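Side-chain contacts in sorbitol dehydrogenase (Gluconobacter oxydans, PDB 5ITG), which probably oxidises D-sorbitol to L-sorbose with NADP as cofactor, pairing a Rossmann-type domain with a largely helical C-terminal domain: residues L305-I310 with L410-G415; R401-I406 with I468-I473. All coordinates share one frame; numbering follows the deposited sequence.

Contact 1: residues L305-I310 with L410-G415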
loop_
_atom_site.group_PDB
_atom_site.type_symbol
_atom_site.label_atom_id
_atom_site.label_comp_id
_atom_site.label_asym_id
_atom_site.label_seq_id
_atom_site.Cartn_x
_atom_site.Cartn_y
_atom_site.Cartn_z
ATOM N N LEU A 305 -8.051 9.012 14.949
ATOM C CA LEU A 305 -7.271 10.204 15.249
ATOM C C LEU A 305 -7.784 11.404 14.445
ATOM O O LEU A 305 -8.033 12.484 14.991
ATOM C CB LEU A 305 -5.799 9.980 14.887
ATOM C CG LEU A 305 -4.879 11.197 15.056
ATOM C CD1 LEU A 305 -4.663 11.474 16.546
ATOM C CD2 LEU A 305 -3.544 10.942 14.379
ATOM N N CYS A 306 -7.957 11.203 13.143
ATOM C CA CYS A 306 -8.355 12.301 12.271
ATOM C C CYS A 306 -9.781 12.812 12.322
ATOM O O CYS A 306 -9.997 13.994 12.080
ATOM C CB CYS A 306 -7.958 11.983 10.827
ATOM S SG CYS A 306 -6.150 11.924 10.587
ATOM N N PHE A 307 -10.758 11.965 12.635
ATOM C CA PHE A 307 -12.124 12.463 12.699
ATOM C C PHE A 307 -12.242 13.525 13.805
ATOM O O PHE A 307 -12.741 14.631 13.562
ATOM C CB PHE A 307 -13.132 11.320 12.926
ATOM C CG PHE A 307 -13.293 10.385 11.740
ATOM C CD1 PHE A 307 -13.043 10.821 10.440
ATOM C CD2 PHE A 307 -13.762 9.085 11.923
ATOM C CE1 PHE A 307 -13.258 9.984 9.342
ATOM C CE2 PHE A 307 -13.982 8.234 10.821
ATOM C CZ PHE A 307 -13.729 8.687 9.535
ATOM N N PRO A 308 -11.796 13.214 15.036
ATOM C CA PRO A 308 -11.917 14.259 16.056
ATOM C C PRO A 308 -10.882 15.373 15.854
ATOM O O PRO A 308 -11.106 16.524 16.249
ATOM C CB PRO A 308 -11.735 13.491 17.369
ATOM C CG PRO A 308 -10.880 12.328 16.981
ATOM C CD PRO A 308 -11.441 11.919 15.645
ATOM N N GLY A 309 -9.757 15.032 15.228
ATOM C CA GLY A 309 -8.722 16.020 14.969
ATOM C C GLY A 309 -9.201 17.142 14.049
ATOM O O GLY A 309 -8.805 18.304 14.206
ATOM N N ILE A 310 -10.045 16.790 13.082
ATOM C CA ILE A 310 -10.595 17.763 12.143
ATOM C C ILE A 310 -11.529 18.709 12.909
ATOM O O ILE A 310 -11.568 19.913 12.644
ATOM C CB ILE A 310 -11.382 17.058 10.999
ATOM C CG1 ILE A 310 -10.418 16.250 10.126
ATOM C CG2 ILE A 310 -12.126 18.097 10.150
ATOM C CD1 ILE A 310 -11.104 15.348 9.095
ATOM N N LEU A 410 -19.634 11.550 12.861
ATOM C CA LEU A 410 -20.901 12.210 12.550
ATOM C C LEU A 410 -20.849 13.725 12.723
ATOM O O LEU A 410 -21.418 14.466 11.920
ATOM C CB LEU A 410 -22.030 11.618 13.399
ATOM C CG LEU A 410 -22.343 10.169 13.010
ATOM C CD1 LEU A 410 -23.467 9.613 13.875
ATOM C CD2 LEU A 410 -22.717 10.125 11.529
ATOM N N GLU A 411 -20.172 14.190 13.766
ATOM C CA GLU A 411 -20.054 15.624 13.981
ATOM C C GLU A 411 -19.095 16.241 12.957
ATOM O O GLU A 411 -19.312 17.360 12.490
ATOM C CB GLU A 411 -19.595 15.906 15.412
ATOM C CG GLU A 411 -20.693 15.658 16.443
ATOM C CD GLU A 411 -21.909 16.553 16.217
ATOM O OE1 GLU A 411 -21.740 17.790 16.228
ATOM O OE2 GLU A 411 -23.031 16.023 16.032
HETATM N N MSE A 412 -18.047 15.503 12.590
HETATM C CA MSE A 412 -17.073 15.990 11.611
HETATM C C MSE A 412 -17.777 16.246 10.277
HETATM O O MSE A 412 -17.476 17.204 9.562
HETATM C CB MSE A 412 -15.949 14.956 11.426
HETATM C CG MSE A 412 -14.878 15.332 10.402
HETATM SE SE MSE A 412 -15.355 14.936 8.547
HETATM C CE MSE A 412 -15.510 12.989 8.666
ATOM N N LEU A 413 -18.735 15.384 9.957
ATOM C CA LEU A 413 -19.488 15.496 8.709
ATOM C C LEU A 413 -20.211 16.838 8.534
ATOM O O LEU A 413 -20.458 17.270 7.405
ATOM C CB LEU A 413 -20.502 14.347 8.624
ATOM C CG LEU A 413 -20.262 13.160 7.682
ATOM C CD1 LEU A 413 -18.793 12.834 7.560
ATOM C CD2 LEU A 413 -21.056 11.963 8.195
ATOM N N ARG A 414 -20.540 17.499 9.641
ATOM C CA ARG A 414 -21.249 18.775 9.576
ATOM C C ARG A 414 -20.452 19.901 8.915
ATOM O O ARG A 414 -21.022 20.918 8.511
ATOM C CB ARG A 414 -21.728 19.177 10.972
ATOM C CG ARG A 414 -22.781 18.212 11.520
ATOM C CD ARG A 414 -23.193 18.508 12.956
ATOM N NE ARG A 414 -24.360 19.386 13.041
ATOM C CZ ARG A 414 -24.303 20.709 13.136
ATOM N NH1 ARG A 414 -23.129 21.324 13.161
ATOM N NH2 ARG A 414 -25.421 21.417 13.199
ATOM N N GLY A 415 -19.138 19.725 8.807
ATOM C CA GLY A 415 -18.319 20.711 8.126
ATOM C C GLY A 415 -17.773 21.935 8.835
ATOM O O GLY A 415 -17.452 22.932 8.180
#
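Met412, modelled as selenomethionine, reaches from the last turns of helix 400-412 to Phe307 and Ile310 on helix 288-312 and makes every side-chain contact between 305-310 and 410-415. Both segments lie in the mannitol dehydrogenase C-terminal domain, where these two helices pack together; the CA atoms of Phe307 and Met412 are 6.2 Å apart. The Met412 side chain sets out straight, CG lying anti to the backbone N (chi1 179°), and then bends at both chi2 and chi3. The bends divide the work along the chain. Its CG methylene lies by Ile310, 3.9 Å from Ile310 CG2, equally near CB and only slightly farther from CD1, so that it touches the branch point, the short arm and the end of the long arm together. Met412 CB and CG also both rest 3.9 Å from the backbone oxygen Phe307 O. The terminal methyl is carried to the phenyl ring, where Met412 CE stands 3.7 Å from Phe307 CD1 and 3.8 Å from Phe307 CE1. It comes in obliquely, level with the CD1-CE1 side of the ring; the methyl, not the selenium, does the touching. Phe307 also meets the ring of Tyr409 with planes at about 45°, and both Phe307 and Ile310 pack on Ala374 of helix 370-374. Just beyond the contact the chain turns: Gly415 N bonds to Met412 O at 3.1 Å, closing a type I turn, and Gly415 itself takes a positive phi. The same carbonyl oxygen receives the hydroxyl of Tyr423, a residue whose side chain also touches Ile310. The chemistry across the two segments is entirely apolar. With no polar bond between them, the fit rests on shape and van der Waals contact in a buried setting.

Contact 2: residues R401-I406 with I468-I473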
loop_
_atom_site.group_PDB
_atom_site.type_symbol
_atom_site.label_atom_id
_atom_site.label_comp_id
_atom_site.label_asym_id
_atom_site.label_seq_id
_atom_site.Cartn_x
_atom_site.Cartn_y
_atom_site.Cartn_z
ATOM N N ARG A 401 -15.525 4.358 24.024
ATOM C CA ARG A 401 -14.600 4.871 23.011
ATOM C C ARG A 401 -15.069 4.585 21.591
ATOM O O ARG A 401 -14.828 5.376 20.677
ATOM C CB ARG A 401 -13.202 4.289 23.225
ATOM C CG ARG A 401 -12.537 4.746 24.525
ATOM C CD ARG A 401 -11.383 3.825 24.890
ATOM N NE ARG A 401 -11.851 2.453 25.076
ATOM C CZ ARG A 401 -12.431 1.996 26.182
ATOM N NH1 ARG A 401 -12.610 2.797 27.224
ATOM N NH2 ARG A 401 -12.855 0.741 26.242
ATOM N N ILE A 402 -15.734 3.451 21.408
ATOM C CA ILE A 402 -16.254 3.082 20.102
ATOM C C ILE A 402 -17.330 4.099 19.713
ATOM O O ILE A 402 -17.384 4.564 18.564
ATOM C CB ILE A 402 -16.833 1.640 20.141
ATOM C CG1 ILE A 402 -15.670 0.640 20.200
ATOM C CG2 ILE A 402 -17.713 1.371 18.912
ATOM C CD1 ILE A 402 -16.078 -0.780 20.513
ATOM N N ALA A 403 -18.166 4.463 20.679
ATOM C CA ALA A 403 -19.232 5.432 20.425
ATOM C C ALA A 403 -18.649 6.813 20.153
ATOM O O ALA A 403 -19.193 7.582 19.358
ATOM C CB ALA A 403 -20.186 5.485 21.610
ATOM N N PHE A 404 -17.541 7.126 20.818
ATOM C CA PHE A 404 -16.879 8.411 20.629
ATOM C C PHE A 404 -16.373 8.534 19.190
ATOM O O PHE A 404 -16.481 9.593 18.566
ATOM C CB PHE A 404 -15.698 8.563 21.595
ATOM C CG PHE A 404 -14.856 9.777 21.322
ATOM C CD1 PHE A 404 -15.309 11.046 21.669
ATOM C CD2 PHE A 404 -13.651 9.660 20.634
ATOM C CE1 PHE A 404 -14.579 12.186 21.329
ATOM C CE2 PHE A 404 -12.913 10.789 20.288
ATOM C CZ PHE A 404 -13.381 12.058 20.635
ATOM N N GLY A 405 -15.809 7.452 18.663
ATOM C CA GLY A 405 -15.315 7.501 17.299
ATOM C C GLY A 405 -16.449 7.785 16.332
ATOM O O GLY A 405 -16.318 8.600 15.408
ATOM N N ILE A 406 -17.573 7.112 16.547
ATOM C CA ILE A 406 -18.740 7.271 15.686
ATOM C C ILE A 406 -19.325 8.676 15.801
ATOM O O ILE A 406 -19.630 9.321 14.790
ATOM C CB ILE A 406 -19.817 6.215 16.034
ATOM C CG1 ILE A 406 -19.301 4.823 15.662
ATOM C CG2 ILE A 406 -21.112 6.499 15.278
ATOM C CD1 ILE A 406 -20.128 3.685 16.269
ATOM N N ILE A 468 -25.470 9.213 20.629
ATOM C CA ILE A 468 -26.312 10.402 20.696
ATOM C C ILE A 468 -25.858 11.292 21.853
ATOM O O ILE A 468 -25.686 12.500 21.688
ATOM C CB ILE A 468 -27.802 9.995 20.877
ATOM C CG1 ILE A 468 -28.306 9.331 19.588
ATOM C CG2 ILE A 468 -28.644 11.211 21.255
ATOM C CD1 ILE A 468 -29.716 8.804 19.673
ATOM N N VAL A 469 -25.654 10.682 23.017
ATOM C CA VAL A 469 -25.198 11.404 24.201
ATOM C C VAL A 469 -23.884 12.143 23.935
ATOM O O VAL A 469 -23.727 13.306 24.326
ATOM C CB VAL A 469 -25.011 10.432 25.400
ATOM C CG1 VAL A 469 -24.188 11.092 26.509
ATOM C CG2 VAL A 469 -26.375 10.025 25.946
ATOM N N LEU A 470 -22.950 11.480 23.253
ATOM C CA LEU A 470 -21.648 12.078 22.954
ATOM C C LEU A 470 -21.711 13.166 21.887
ATOM O O LEU A 470 -20.992 14.163 21.976
ATOM C CB LEU A 470 -20.644 10.988 22.540
ATOM C CG LEU A 470 -20.392 9.933 23.626
ATOM C CD1 LEU A 470 -19.432 8.869 23.124
ATOM C CD2 LEU A 470 -19.837 10.609 24.876
ATOM N N ARG A 471 -22.561 12.979 20.878
ATOM C CA ARG A 471 -22.704 13.983 19.827
ATOM C C ARG A 471 -23.194 15.266 20.487
ATOM O O ARG A 471 -22.763 16.362 20.135
ATOM C CB ARG A 471 -23.726 13.556 18.767
ATOM C CG ARG A 471 -23.268 12.447 17.823
ATOM C CD ARG A 471 -24.238 12.306 16.648
ATOM N NE ARG A 471 -24.239 13.503 15.812
ATOM C CZ ARG A 471 -25.022 13.695 14.752
ATOM N NH1 ARG A 471 -25.894 12.766 14.380
ATOM N NH2 ARG A 471 -24.927 14.824 14.059
ATOM N N LYS A 472 -24.099 15.112 21.444
ATOM C CA LYS A 472 -24.652 16.259 22.155
ATOM C C LYS A 472 -23.560 17.006 22.909
ATOM O O LYS A 472 -23.490 18.234 22.859
ATOM C CB LYS A 472 -25.751 15.799 23.116
ATOM C CG LYS A 472 -27.086 15.532 22.428
ATOM C CD LYS A 472 -28.061 14.835 23.365
ATOM C CE LYS A 472 -29.507 15.002 22.912
ATOM N NZ LYS A 472 -29.767 14.482 21.541
ATOM N N ILE A 473 -22.698 16.264 23.593
ATOM C CA ILE A 473 -21.604 16.868 24.340
ATOM C C ILE A 473 -20.622 17.550 23.387
ATOM O O ILE A 473 -20.185 18.672 23.635
ATOM C CB ILE A 473 -20.855 15.809 25.167
ATOM C CG1 ILE A 473 -21.789 15.249 26.244
ATOM C CG2 ILE A 473 -19.591 16.419 25.779
ATOM C CD1 ILE A 473 -21.200 14.113 27.049
#
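Ala403 is the first residue of 401-406 to meet the opposing helix, pointing its methyl at Leu470. Ala403 CB lies 3.8 Å from Leu470 CD1, and the same leucine methyl is still nearer to the backbone, 3.7 Å from Ala403 C. This close descent of Leu470 onto the helix surface is consistent with the small side chain at Ala403. Around it Ala403 also packs on Leu463, Lys466 and Val467, earlier residues of helix 461-477. Phe404 follows, and here too the backbone receives the leucine: Leu470 CD1 is 3.5 Å from Phe404 N and 3.6 Å from Phe404 CA, with Phe404 CB slightly farther at 4.0 Å. The phenyl ring stays out of this meeting. With CG anti to the backbone N (chi1 172°), the ring is carried to one side of the leucine and packs instead on Val479 and Ile483 of the C-terminal tail and on Asn329 of helix 324-338. At Ile406 the side chain turns from 468-473 and rests on Val467. The whole interaction is therefore carried by one branch of one leucine. Leu470 holds its CG beside its own backbone N and anti to the carbonyl carbon, and the extended second torsion (178°) thrusts CD1 forward while CD2 takes no part at this distance. The CA atoms of Phe404 and Leu470 are 6.4 Å apart, a close approach for two helices. This is close helix-helix packing with an alanine at the point of approach: helix 461-477 lies against helix 400-412, which belongs to the mannitol dehydrogenase C-terminal domain, a member of the 6-phosphogluconate dehydrogenase-like clan, in the helical C-terminal part of the chain.

How the contacts relate
Both contacts use helix 400-412, with its early turns in contact 2 and its later part in contact 1, and their centres lie 12 Å apart. Along the chain the segments alternate: 305-310, 401-406, 410-415, 468-473. Helix 400-412 is therefore the middle member of a three-helix set, between helix 288-312 and helix 461-477. The contacts also touch directly: Glu411 OE2 forms a salt bridge with Arg471 NE at 2.8 Å, and Pro308 CB packs on Phe404 CZ at 3.9 Å. Sequence-distant parts of the C-terminal half are thus tied into one helical unit, well away from the chain's centre.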